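Long-range contacts in Tol-Pal system protein TolB (Acinetobacter baumannii, PDB 7MX5), which probably acts as the periplasmic component of the Tol-Pal system, which takes part in outer membrane invagination during cell division and in keeping the outer membrane intact: residues 229-234 with 259-264; 253-258 with 276-281; 282-287 with 295-300. One frame throughout, in Å; residues are numbered along the deposited sequence.

Contact 1. Residues 229-234 with 259-264; sequences LFTASM and IDTEAR
Leu229 lies across from Ala263 and Thr231 across from Glu262, and the two backbones run in opposite directions, 178° apart, with CA atoms just over 6 Å from each other. They are bridged by side chains and a water. Thr231 does most of the work. Its OG1 donates to the backbone O of Thr261 over 2.8 Å, arriving from above the carbonyl plane, 36° out of it. With OG1 beside its own backbone N (chi1 -41°), the hydroxyl reaches the chain of 259-264. The same OG1 accepts a hydrogen bond from a water at 3.0 Å. That water in turn accepts from Ala263 N, 2.8 Å away. The methyl branch of Thr231 meets that of Thr261, CG2 to CG2 at 3.7 Å. The hydroxyl of Thr261 is used elsewhere, on the backbone O of Thr275. Further along, Leu229 puts CD1 against the CB of Ala263, 3.8 Å away. The segments belong to adjacent four-stranded blades of a WD40-like beta propeller. Residues 229-234 lie on the second strand of one blade, and 259-264 lead into the first strand of the next. The chemistry implies a blade interface that is mixed in character. One threonine hydroxyl both gives and takes a hydrogen bond, and so links a buried carbonyl and, through water, a buried N-H, while methyl and leucine contacts pack on the same interface.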
ATOM      1  N   LEU A 229      -3.859   4.420 -18.631  1.00 40.12           N
ATOM      2  CA  LEU A 229      -3.421   3.265 -19.397  1.00 38.89           C
ATOM      3  C   LEU A 229      -4.270   2.051 -19.042  1.00 45.18           C
ATOM      4  O   LEU A 229      -4.771   1.927 -17.921  1.00 45.94           O
ATOM      5  CB  LEU A 229      -1.945   2.954 -19.137  1.00 42.06           C
ATOM      6  CG  LEU A 229      -0.912   3.916 -19.723  1.00 45.79           C
ATOM      7  CD1 LEU A 229       0.411   3.766 -18.995  1.00 45.55           C
ATOM      8  CD2 LEU A 229      -0.735   3.687 -21.214  1.00 39.45           C
ATOM      9  N   PHE A 230      -4.429   1.154 -20.011  1.00 37.46           N
ATOM     10  CA  PHE A 230      -5.176  -0.074 -19.783  1.00 46.06           C
ATOM     11  C   PHE A 230      -4.754  -1.107 -20.816  1.00 51.38           C
ATOM     12  O   PHE A 230      -4.222  -0.774 -21.878  1.00 42.59           O
ATOM     13  CB  PHE A 230      -6.691   0.162 -19.834  1.00 40.94           C
ATOM     14  CG  PHE A 230      -7.195   0.661 -21.161  1.00 49.28           C
ATOM     15  CD1 PHE A 230      -7.048   1.992 -21.521  1.00 53.90           C
ATOM     16  CD2 PHE A 230      -7.829  -0.198 -22.042  1.00 48.56           C
ATOM     17  CE1 PHE A 230      -7.518   2.451 -22.738  1.00 57.16           C
ATOM     18  CE2 PHE A 230      -8.301   0.256 -23.260  1.00 46.03           C
ATOM     19  CZ  PHE A 230      -8.147   1.582 -23.608  1.00 52.30           C
ATOM     20  N   THR A 231      -4.995  -2.371 -20.481  1.00 48.38           N
ATOM     21  CA  THR A 231      -4.684  -3.490 -21.355  1.00 49.44           C
ATOM     22  C   THR A 231      -5.949  -3.972 -22.050  1.00 53.50           C
ATOM     23  O   THR A 231      -7.019  -4.045 -21.438  1.00 46.57           O
ATOM     24  CB  THR A 231      -4.051  -4.642 -20.573  1.00 58.12           C
ATOM     25  OG1 THR A 231      -3.118  -4.120 -19.618  1.00 56.15           O
ATOM     26  CG2 THR A 231      -3.328  -5.591 -21.517  1.00 57.63           C
ATOM     27  N   ALA A 232      -5.819  -4.299 -23.333  1.00 53.90           N
ATOM     28  CA  ALA A 232      -6.952  -4.762 -24.119  1.00 59.83           C
ATOM     29  C   ALA A 232      -6.433  -5.496 -25.345  1.00 56.63           C
ATOM     30  O   ALA A 232      -5.419  -5.104 -25.927  1.00 58.82           O
ATOM     31  CB  ALA A 232      -7.856  -3.599 -24.537  1.00 58.29           C
ATOM     32  N   SER A 233      -7.136  -6.557 -25.729  1.00 66.75           N
ATOM     33  CA  SER A 233      -6.795  -7.364 -26.897  1.00 76.04           C
ATOM     34  C   SER A 233      -8.013  -7.386 -27.811  1.00 75.55           C
ATOM     35  O   SER A 233      -8.863  -8.270 -27.686  1.00 87.53           O
ATOM     36  CB  SER A 233      -6.388  -8.776 -26.491  1.00 78.63           C
ATOM     37  OG  SER A 233      -7.194  -9.259 -25.432  1.00 71.73           O
ATOM     38  N   MET A 234      -8.100  -6.413 -28.723  1.00 86.82           N
ATOM     39  CA  MET A 234      -9.201  -6.401 -29.680  1.00115.85           C
ATOM     40  C   MET A 234      -9.273  -7.733 -30.417  1.00126.60           C
ATOM     41  O   MET A 234     -10.340  -8.347 -30.521  1.00114.46           O
ATOM     42  CB  MET A 234      -9.035  -5.243 -30.668  1.00117.27           C
ATOM     43  CG  MET A 234     -10.096  -4.141 -30.568  1.00128.04           C
ATOM     44  SD  MET A 234     -11.817  -4.609 -30.238  1.00123.86           S
ATOM     45  CE  MET A 234     -12.132  -5.891 -31.453  1.00108.32           C
ATOM     46  N   ILE A 259       1.617 -12.726 -24.101  1.00 80.59           N
ATOM     47  CA  ILE A 259       1.305 -12.892 -22.689  1.00 78.63           C
ATOM     48  C   ILE A 259       0.477 -11.695 -22.242  1.00 78.65           C
ATOM     49  O   ILE A 259       0.397 -10.674 -22.926  1.00 74.00           O
ATOM     50  CB  ILE A 259       2.567 -13.034 -21.809  1.00 81.78           C
ATOM     51  CG1 ILE A 259       3.475 -11.813 -21.973  1.00 71.99           C
ATOM     52  CG2 ILE A 259       3.312 -14.321 -22.139  1.00 77.57           C
ATOM     53  CD1 ILE A 259       4.447 -11.620 -20.827  1.00 67.01           C
ATOM     54  N   ASP A 260      -0.149 -11.834 -21.077  1.00 84.12           N
ATOM     55  CA  ASP A 260      -0.921 -10.742 -20.505  1.00 85.62           C
ATOM     56  C   ASP A 260       0.011  -9.730 -19.854  1.00 80.65           C
ATOM     57  O   ASP A 260       0.954 -10.096 -19.145  1.00 77.64           O
ATOM     58  CB  ASP A 260      -1.929 -11.268 -19.484  1.00 89.33           C
ATOM     59  CG  ASP A 260      -3.301 -10.644 -19.650  1.00 98.09           C
ATOM     60  OD1 ASP A 260      -3.408  -9.402 -19.554  1.00 89.19           O
ATOM     61  OD2 ASP A 260      -4.274 -11.393 -19.879  1.00104.16           O
ATOM     62  N   THR A 261      -0.255  -8.450 -20.098  1.00 65.49           N
ATOM     63  CA  THR A 261       0.618  -7.375 -19.658  1.00 61.64           C
ATOM     64  C   THR A 261      -0.183  -6.317 -18.910  1.00 64.26           C
ATOM     65  O   THR A 261      -1.412  -6.259 -18.992  1.00 63.16           O
ATOM     66  CB  THR A 261       1.352  -6.730 -20.840  1.00 61.19           C
ATOM     67  OG1 THR A 261       2.289  -5.761 -20.353  1.00 60.52           O
ATOM     68  CG2 THR A 261       0.362  -6.053 -21.775  1.00 62.83           C
ATOM     69  N   GLU A 262       0.541  -5.483 -18.165  1.00 68.88           N
ATOM     70  CA  GLU A 262      -0.032  -4.371 -17.420  1.00 62.90           C
ATOM     71  C   GLU A 262       0.926  -3.192 -17.487  1.00 59.54           C
ATOM     72  O   GLU A 262       2.139  -3.363 -17.342  1.00 58.82           O
ATOM     73  CB  GLU A 262      -0.300  -4.740 -15.951  1.00 60.51           C
ATOM     74  CG  GLU A 262      -0.991  -6.080 -15.740  1.00 61.57           C
ATOM     75  CD  GLU A 262      -0.008  -7.228 -15.607  1.00 65.86           C
ATOM     76  OE1 GLU A 262       1.215  -6.971 -15.633  1.00 58.26           O
ATOM     77  OE2 GLU A 262      -0.459  -8.385 -15.482  1.00 64.63           O
ATOM     78  N   ALA A 263       0.379  -1.999 -17.705  1.00 42.46           N
ATOM     79  CA  ALA A 263       1.167  -0.780 -17.821  1.00 34.49           C
ATOM     80  C   ALA A 263       0.987   0.080 -16.578  1.00 36.94           C
ATOM     81  O   ALA A 263      -0.129   0.231 -16.072  1.00 41.50           O
ATOM     82  CB  ALA A 263       0.769   0.013 -19.068  1.00 40.03           C
ATOM     83  N   ARG A 264       2.092   0.642 -16.088  1.00 30.82           N
ATOM     84  CA  ARG A 264       2.091   1.473 -14.888  1.00 39.93           C
ATOM     85  C   ARG A 264       2.917   2.723 -15.153  1.00 38.77           C
ATOM     86  O   ARG A 264       4.090   2.625 -15.527  1.00 35.40           O
ATOM     87  CB  ARG A 264       2.649   0.709 -13.684  1.00 42.57           C
ATOM     88  CG  ARG A 264       1.934  -0.600 -13.388  1.00 42.02           C
ATOM     89  CD  ARG A 264       0.991  -0.452 -12.207  1.00 42.55           C
ATOM     90  NE  ARG A 264       0.156  -1.633 -12.022  1.00 51.62           N
ATOM     91  CZ  ARG A 264      -0.167  -2.146 -10.843  1.00 57.34           C
ATOM     92  NH1 ARG A 264       0.268  -1.611  -9.714  1.00 46.39           N
ATOM     93  NH2 ARG A 264      -0.945  -3.223 -10.795  1.00 54.32           N
TER
HETATM   94  O   HOH W   1      -2.417  -1.710 -18.037  1.00 46.79           O

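Contact 2. Residues 253-258 with 276-281; sequences MTNDSG and SDRGGS
Thr254 and Asn255 meet Arg278 at the edge of its guanidinium, an unusual approach in which two NH2 groups come side by side. Asn255 ND2 is 3.5 Å from Arg278 NH2, and the amide and guanidinium planes are only 11° apart. Both nitrogens are donors, so their closeness is packing and not a bond between them. Thr254 CG2 lies in the guanidinium plane, 3.3 Å from the same NH2. A bend at chi3 (90°) brings this edge to Thr254 and Asn255. The guanidinium also makes a cation-pi interaction with Tyr285. Ser276 OG is placed to donate to Asn255 OD1, but OD1 is crowded in the model, so this bond is doubtful. The other role of Ser276 OG is clearer. It accepts from Arg278 N at 3.2 Å, which makes an ST turn. Overlapping it, residues 277-280 form a type I beta turn, closed by Gly280 N on Asp277 O. Ser257 OG receives a weak but straight bond from Asp277 N, 3.2 Å long. The CB of Asp277 also rests near the backbone O of Ser257, at 3.4 Å. Residues 253-258 belong to the linker from one propeller blade to the next, and 276-281 form the turn between two strands of that next blade. So the joint is polar but lightly bonded: Ser257 meets Asp277 N from the linker, while Ser276 serves Arg278 N within the turn itself.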
ATOM      1  N   MET A 253      -0.246   1.542 -28.042  1.00 67.51           N
ATOM      2  CA  MET A 253       1.159   1.868 -27.833  1.00 68.72           C
ATOM      3  C   MET A 253       2.112   0.703 -28.093  1.00 71.71           C
ATOM      4  O   MET A 253       2.981   0.814 -28.963  1.00 83.26           O
ATOM      5  CB  MET A 253       1.372   2.412 -26.418  1.00 65.29           C
ATOM      6  CG  MET A 253       0.191   3.193 -25.865  1.00 71.93           C
ATOM      7  SD  MET A 253       0.349   4.957 -26.204  1.00 60.51           S
ATOM      8  CE  MET A 253       1.343   5.467 -24.811  1.00 61.59           C
ATOM      9  N   THR A 254       2.017  -0.377 -27.325  1.00 73.17           N
ATOM     10  CA  THR A 254       3.055  -1.391 -27.487  1.00 79.41           C
ATOM     11  C   THR A 254       2.838  -2.881 -27.733  1.00 88.82           C
ATOM     12  O   THR A 254       2.668  -3.325 -28.869  1.00 97.16           O
ATOM     13  CB  THR A 254       4.089  -1.330 -26.322  1.00 67.36           C
ATOM     14  OG1 THR A 254       3.994  -0.087 -25.609  1.00 70.35           O
ATOM     15  CG2 THR A 254       5.504  -1.495 -26.855  1.00 64.87           C
ATOM     16  N   ASN A 255       2.851  -3.639 -26.643  1.00 76.68           N
ATOM     17  CA  ASN A 255       2.907  -5.092 -26.731  1.00 85.48           C
ATOM     18  C   ASN A 255       1.963  -6.141 -27.292  1.00 87.12           C
ATOM     19  O   ASN A 255       0.962  -6.487 -26.695  1.00 85.41           O
ATOM     20  CB  ASN A 255       3.527  -5.645 -25.480  1.00 77.21           C
ATOM     21  CG  ASN A 255       4.910  -6.102 -25.729  1.00 73.39           C
ATOM     22  OD1 ASN A 255       5.274  -7.211 -25.406  1.00 71.18           O
ATOM     23  ND2 ASN A 255       5.673  -5.268 -26.378  1.00 70.65           N
ATOM     24  N   ASP A 256       2.339  -6.678 -28.447  1.00 85.32           N
ATOM     25  CA  ASP A 256       1.602  -7.816 -28.972  1.00 89.00           C
ATOM     26  C   ASP A 256       2.491  -9.050 -28.833  1.00 95.06           C
ATOM     27  O   ASP A 256       2.948  -9.630 -29.820  1.00 90.55           O
ATOM     28  CB  ASP A 256       1.224  -7.539 -30.439  1.00 89.55           C
ATOM     29  CG  ASP A 256       0.229  -8.537 -31.001  1.00 96.10           C
ATOM     30  OD1 ASP A 256       0.221  -9.705 -30.562  1.00 96.68           O
ATOM     31  OD2 ASP A 256      -0.542  -8.149 -31.904  1.00 98.79           O
ATOM     32  N   SER A 257       2.754  -9.447 -27.584  1.00 81.91           N
ATOM     33  CA  SER A 257       3.834 -10.382 -27.288  1.00 85.53           C
ATOM     34  C   SER A 257       3.375 -11.766 -26.846  1.00 92.95           C
ATOM     35  O   SER A 257       4.226 -12.616 -26.563  1.00 85.86           O
ATOM     36  CB  SER A 257       4.759  -9.796 -26.215  1.00 76.97           C
ATOM     37  OG  SER A 257       4.061  -9.568 -25.004  1.00 80.70           O
ATOM     38  N   GLY A 258       2.073 -12.019 -26.766  1.00102.88           N
ATOM     39  CA  GLY A 258       1.587 -13.352 -26.471  1.00101.81           C
ATOM     40  C   GLY A 258       1.383 -13.676 -25.007  1.00104.15           C
ATOM     41  O   GLY A 258       1.017 -14.816 -24.690  1.00107.27           O
ATOM     42  N   SER A 276       6.574  -7.730 -20.893  1.00 38.83           N
ATOM     43  CA  SER A 276       6.666  -8.039 -22.310  1.00 40.74           C
ATOM     44  C   SER A 276       7.345  -9.385 -22.513  1.00 42.88           C
ATOM     45  O   SER A 276       8.300  -9.719 -21.806  1.00 37.16           O
ATOM     46  CB  SER A 276       7.443  -6.948 -23.047  1.00 46.29           C
ATOM     47  OG  SER A 276       7.586  -7.289 -24.412  1.00 49.58           O
ATOM     48  N   ASP A 277       6.850 -10.148 -23.490  1.00 41.51           N
ATOM     49  CA  ASP A 277       7.457 -11.409 -23.896  1.00 42.82           C
ATOM     50  C   ASP A 277       8.136 -11.305 -25.259  1.00 45.87           C
ATOM     51  O   ASP A 277       8.424 -12.330 -25.886  1.00 40.77           O
ATOM     52  CB  ASP A 277       6.410 -12.525 -23.913  1.00 46.66           C
ATOM     53  CG  ASP A 277       7.018 -13.904 -23.721  1.00 61.40           C
ATOM     54  OD1 ASP A 277       7.545 -14.175 -22.621  1.00 55.04           O
ATOM     55  OD2 ASP A 277       6.970 -14.717 -24.668  1.00 60.64           O
ATOM     56  N   ARG A 278       8.402 -10.082 -25.727  1.00 42.74           N
ATOM     57  CA  ARG A 278       8.971  -9.893 -27.058  1.00 47.35           C
ATOM     58  C   ARG A 278      10.386 -10.444 -27.175  1.00 42.54           C
ATOM     59  O   ARG A 278      10.861 -10.658 -28.296  1.00 40.84           O
ATOM     60  CB  ARG A 278       8.960  -8.410 -27.428  1.00 34.07           C
ATOM     61  CG  ARG A 278       9.794  -7.530 -26.512  1.00 38.29           C
ATOM     62  CD  ARG A 278      10.188  -6.239 -27.202  1.00 43.67           C
ATOM     63  NE  ARG A 278       9.198  -5.188 -27.000  1.00 47.17           N
ATOM     64  CZ  ARG A 278       9.299  -3.961 -27.492  1.00 48.76           C
ATOM     65  NH1 ARG A 278      10.347  -3.587 -28.207  1.00 45.47           N
ATOM     66  NH2 ARG A 278       8.322  -3.089 -27.263  1.00 46.50           N
ATOM     67  N   GLY A 279      11.067 -10.676 -26.058  1.00 41.38           N
ATOM     68  CA  GLY A 279      12.388 -11.261 -26.065  1.00 38.21           C
ATOM     69  C   GLY A 279      12.434 -12.752 -25.831  1.00 43.90           C
ATOM     70  O   GLY A 279      13.528 -13.316 -25.729  1.00 38.18           O
ATOM     71  N   GLY A 280      11.281 -13.415 -25.750  1.00 45.77           N
ATOM     72  CA  GLY A 280      11.216 -14.833 -25.475  1.00 46.16           C
ATOM     73  C   GLY A 280      10.969 -15.185 -24.025  1.00 58.21           C
ATOM     74  O   GLY A 280      10.780 -16.368 -23.715  1.00 59.96           O
ATOM     75  N   SER A 281      10.967 -14.198 -23.132  1.00 45.81           N
ATOM     76  CA  SER A 281      10.733 -14.410 -21.712  1.00 45.66           C
ATOM     77  C   SER A 281      10.119 -13.145 -21.139  1.00 41.74           C
ATOM     78  O   SER A 281      10.436 -12.042 -21.600  1.00 38.03           O
ATOM     79  CB  SER A 281      12.032 -14.754 -20.970  1.00 43.41           C
ATOM     80  OG  SER A 281      12.898 -13.634 -20.915  1.00 47.37           O
TER

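Contact 3. Residues 282-287 with 295-300; sequences PQIYRY and KRLTFK
Tyr285 and Arg296 face each other across a non-hydrogen-bonded antiparallel pair. The arginine chain, extended from CG to NE, runs over one face of the ring. Its CG sits 4.2 Å from the Tyr285 ring centroid, 20° off the normal, as a CH-pi contact. The guanidinium beyond is turned 40° to the ring. Its own faces are sandwiched: Gln283 CG lies over one and Phe299 CD1 over the other. Thr298 O fixes its rotation, accepting from Arg296 NE at 2.5 Å close to the guanidinium plane. Thr298 OG1 has two bonds. It accepts from Ile284 N at 3.0 Å and donates to Gln283 OE1, also at 3.0 Å, in the plane of that amide carbonyl. On the other side of the sheet, Leu297 CD1 packs on Arg286 CB at 3.7 Å. Lys295 NZ and Arg286 NH1 are like charges, 4.3 Å apart. The backbones are joined by Arg286 N to Lys295 O, Lys295 N to Arg286 O and Leu297 N to Ile284 O. This is the outer beta hairpin of a propeller blade. Strand 271-276 pairs with the other side of strand 283-288, and Ile284, Leu297 and Thr298 pack against strand 315-320 of the following blade.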
ATOM      1  N   PRO A 282       9.235 -13.265 -20.147  1.00 46.41           N
ATOM      2  CA  PRO A 282       8.594 -12.071 -19.571  1.00 43.04           C
ATOM      3  C   PRO A 282       9.614 -11.181 -18.874  1.00 42.74           C
ATOM      4  O   PRO A 282      10.267 -11.594 -17.913  1.00 30.16           O
ATOM      5  CB  PRO A 282       7.575 -12.650 -18.580  1.00 36.20           C
ATOM      6  CG  PRO A 282       7.441 -14.096 -18.926  1.00 39.81           C
ATOM      7  CD  PRO A 282       8.712 -14.520 -19.581  1.00 38.29           C
ATOM      8  N   GLN A 283       9.750  -9.954 -19.372  1.00 29.73           N
ATOM      9  CA  GLN A 283      10.635  -8.959 -18.789  1.00 39.39           C
ATOM     10  C   GLN A 283       9.882  -7.643 -18.646  1.00 40.95           C
ATOM     11  O   GLN A 283       8.818  -7.445 -19.239  1.00 36.08           O
ATOM     12  CB  GLN A 283      11.900  -8.756 -19.637  1.00 31.17           C
ATOM     13  CG  GLN A 283      12.776  -9.993 -19.771  1.00 32.41           C
ATOM     14  CD  GLN A 283      13.280 -10.508 -18.435  1.00 38.21           C
ATOM     15  OE1 GLN A 283      13.383  -9.759 -17.462  1.00 35.57           O
ATOM     16  NE2 GLN A 283      13.603 -11.795 -18.384  1.00 45.40           N
ATOM     17  N   ILE A 284      10.445  -6.743 -17.848  1.00 37.88           N
ATOM     18  CA  ILE A 284       9.859  -5.430 -17.605  1.00 33.08           C
ATOM     19  C   ILE A 284      10.574  -4.419 -18.490  1.00 31.55           C
ATOM     20  O   ILE A 284      11.798  -4.265 -18.408  1.00 34.76           O
ATOM     21  CB  ILE A 284       9.954  -5.034 -16.124  1.00 39.19           C
ATOM     22  CG1 ILE A 284       8.965  -5.851 -15.292  1.00 36.24           C
ATOM     23  CG2 ILE A 284       9.689  -3.545 -15.952  1.00 38.31           C
ATOM     24  CD1 ILE A 284       9.105  -5.633 -13.809  1.00 33.95           C
ATOM     25  N   TYR A 285       9.812  -3.734 -19.334  1.00 37.60           N
ATOM     26  CA  TYR A 285      10.338  -2.733 -20.248  1.00 33.29           C
ATOM     27  C   TYR A 285       9.799  -1.357 -19.880  1.00 32.77           C
ATOM     28  O   TYR A 285       8.839  -1.221 -19.118  1.00 36.71           O
ATOM     29  CB  TYR A 285       9.981  -3.079 -21.699  1.00 27.17           C
ATOM     30  CG  TYR A 285      10.690  -4.305 -22.230  1.00 37.10           C
ATOM     31  CD1 TYR A 285      10.313  -5.579 -21.824  1.00 34.37           C
ATOM     32  CD2 TYR A 285      11.733  -4.191 -23.140  1.00 36.69           C
ATOM     33  CE1 TYR A 285      10.955  -6.702 -22.308  1.00 45.86           C
ATOM     34  CE2 TYR A 285      12.382  -5.310 -23.629  1.00 31.50           C
ATOM     35  CZ  TYR A 285      11.989  -6.563 -23.209  1.00 42.71           C
ATOM     36  OH  TYR A 285      12.630  -7.681 -23.691  1.00 50.45           O
ATOM     37  N   ARG A 286      10.435  -0.328 -20.435  1.00 32.67           N
ATOM     38  CA  ARG A 286      10.066   1.060 -20.186  1.00 34.32           C
ATOM     39  C   ARG A 286       9.789   1.744 -21.517  1.00 39.25           C
ATOM     40  O   ARG A 286      10.678   1.831 -22.369  1.00 33.16           O
ATOM     41  CB  ARG A 286      11.171   1.796 -19.425  1.00 31.30           C
ATOM     42  CG  ARG A 286      10.877   3.267 -19.162  1.00 34.73           C
ATOM     43  CD  ARG A 286      12.137   4.018 -18.759  1.00 40.33           C
ATOM     44  NE  ARG A 286      11.884   5.435 -18.523  1.00 42.05           N
ATOM     45  CZ  ARG A 286      12.045   6.387 -19.432  1.00 46.07           C
ATOM     46  NH1 ARG A 286      12.454   6.110 -20.659  1.00 44.72           N
ATOM     47  NH2 ARG A 286      11.784   7.649 -19.102  1.00 48.29           N
ATOM     48  N   TYR A 287       8.560   2.226 -21.693  1.00 36.49           N
ATOM     49  CA  TYR A 287       8.171   2.971 -22.883  1.00 41.13           C
ATOM     50  C   TYR A 287       8.290   4.462 -22.595  1.00 44.07           C
ATOM     51  O   TYR A 287       7.628   4.975 -21.686  1.00 38.21           O
ATOM     52  CB  TYR A 287       6.745   2.628 -23.313  1.00 35.37           C
ATOM     53  CG  TYR A 287       6.274   3.405 -24.526  1.00 37.81           C
ATOM     54  CD1 TYR A 287       6.498   2.928 -25.810  1.00 40.31           C
ATOM     55  CD2 TYR A 287       5.616   4.622 -24.387  1.00 43.25           C
ATOM     56  CE1 TYR A 287       6.075   3.635 -26.920  1.00 42.23           C
ATOM     57  CE2 TYR A 287       5.189   5.336 -25.490  1.00 43.40           C
ATOM     58  CZ  TYR A 287       5.421   4.839 -26.754  1.00 52.26           C
ATOM     59  OH  TYR A 287       4.997   5.548 -27.854  1.00 42.44           O
ATOM     60  N   LYS A 295      12.630   0.327 -23.793  1.00 42.64           N
ATOM     61  CA  LYS A 295      13.911  -0.072 -23.231  1.00 41.06           C
ATOM     62  C   LYS A 295      13.692  -1.108 -22.141  1.00 44.34           C
ATOM     63  O   LYS A 295      12.776  -0.978 -21.325  1.00 35.23           O
ATOM     64  CB  LYS A 295      14.664   1.136 -22.663  1.00 36.59           C
ATOM     65  CG  LYS A 295      16.041   0.814 -22.118  1.00 45.75           C
ATOM     66  CD  LYS A 295      16.345   1.644 -20.883  1.00 59.23           C
ATOM     67  CE  LYS A 295      16.453   3.119 -21.227  1.00 56.11           C
ATOM     68  NZ  LYS A 295      16.140   3.985 -20.057  1.00 52.45           N
ATOM     69  N   ARG A 296      14.535  -2.138 -22.133  1.00 41.83           N
ATOM     70  CA  ARG A 296      14.456  -3.171 -21.112  1.00 38.08           C
ATOM     71  C   ARG A 296      15.063  -2.675 -19.807  1.00 37.71           C
ATOM     72  O   ARG A 296      16.139  -2.068 -19.795  1.00 38.71           O
ATOM     73  CB  ARG A 296      15.173  -4.440 -21.571  1.00 41.98           C
ATOM     74  CG  ARG A 296      14.974  -5.625 -20.643  1.00 40.84           C
ATOM     75  CD  ARG A 296      15.473  -6.917 -21.266  1.00 34.30           C
ATOM     76  NE  ARG A 296      15.701  -7.947 -20.259  1.00 36.99           N
ATOM     77  CZ  ARG A 296      16.293  -9.109 -20.495  1.00 38.48           C
ATOM     78  NH1 ARG A 296      16.737  -9.425 -21.700  1.00 39.31           N
ATOM     79  NH2 ARG A 296      16.442  -9.976 -19.498  1.00 44.00           N
ATOM     80  N   LEU A 297      14.368  -2.939 -18.705  1.00 34.02           N
ATOM     81  CA  LEU A 297      14.813  -2.534 -17.377  1.00 43.02           C
ATOM     82  C   LEU A 297      15.348  -3.684 -16.542  1.00 33.50           C
ATOM     83  O   LEU A 297      16.305  -3.498 -15.786  1.00 36.75           O
ATOM     84  CB  LEU A 297      13.664  -1.858 -16.618  1.00 31.81           C
ATOM     85  CG  LEU A 297      13.221  -0.487 -17.130  1.00 43.62           C
ATOM     86  CD1 LEU A 297      12.030   0.023 -16.331  1.00 37.55           C
ATOM     87  CD2 LEU A 297      14.374   0.504 -17.073  1.00 28.28           C
ATOM     88  N   THR A 298      14.758  -4.870 -16.657  1.00 33.80           N
ATOM     89  CA  THR A 298      15.144  -6.022 -15.852  1.00 49.02           C
ATOM     90  C   THR A 298      15.963  -6.990 -16.693  1.00 43.63           C
ATOM     91  O   THR A 298      15.535  -7.395 -17.779  1.00 37.82           O
ATOM     92  CB  THR A 298      13.910  -6.728 -15.288  1.00 35.12           C
ATOM     93  OG1 THR A 298      12.994  -7.021 -16.351  1.00 27.60           O
ATOM     94  CG2 THR A 298      13.217  -5.847 -14.258  1.00 27.15           C
ATOM     95  N   PHE A 299      17.140  -7.361 -16.187  1.00 44.01           N
ATOM     96  CA  PHE A 299      18.036  -8.268 -16.884  1.00 46.01           C
ATOM     97  C   PHE A 299      18.368  -9.528 -16.099  1.00 56.53           C
ATOM     98  O   PHE A 299      18.926 -10.465 -16.681  1.00 61.39           O
ATOM     99  CB  PHE A 299      19.346  -7.551 -17.249  1.00 53.55           C
ATOM    100  CG  PHE A 299      19.155  -6.347 -18.125  1.00 49.07           C
ATOM    101  CD1 PHE A 299      19.048  -6.483 -19.498  1.00 39.49           C
ATOM    102  CD2 PHE A 299      19.078  -5.079 -17.573  1.00 52.09           C
ATOM    103  CE1 PHE A 299      18.872  -5.375 -20.307  1.00 47.93           C
ATOM    104  CE2 PHE A 299      18.900  -3.968 -18.375  1.00 49.56           C
ATOM    105  CZ  PHE A 299      18.798  -4.117 -19.744  1.00 51.60           C
ATOM    106  N   LYS A 300      18.046  -9.583 -14.810  1.00 47.90           N
ATOM    107  CA  LYS A 300      18.362 -10.739 -13.982  1.00 60.95           C
ATOM    108  C   LYS A 300      17.228 -11.753 -14.045  1.00 53.90           C
ATOM    109  O   LYS A 300      16.055 -11.394 -13.898  1.00 50.35           O
ATOM    110  CB  LYS A 300      18.609 -10.312 -12.534  1.00 58.30           C
ATOM    111  CG  LYS A 300      19.775  -9.356 -12.357  1.00 61.68           C
ATOM    112  CD  LYS A 300      20.406  -9.501 -10.982  1.00 59.56           C
ATOM    113  CE  LYS A 300      21.497  -8.466 -10.762  1.00 68.14           C
ATOM    114  NZ  LYS A 300      21.357  -7.777  -9.448  1.00 71.40           N
TER

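Overall arrangement
All three contacts involve one propeller blade, the first at its boundary with the blade before. Along the chain, the segments of contacts 1 and 2 alternate, and contact 3 opens after both have closed. Centres of contacts 1 and 2 are about 11 Å apart, as are those of 2 and 3; contacts 1 and 3 are about 16 Å apart. Ile259 ties the first two together, with CG1 at 3.6 Å from Asp277 CB, and its CD1 also reaches Pro282. Contacts 2 and 3 share a probable backbone hydrogen bond, Ser276 N to Gln283 O at 2.8 Å. Tyr285 bears on both: Ser276 CB packs on its ring, which Arg278 meets by cation-pi and Arg296 by CH-pi.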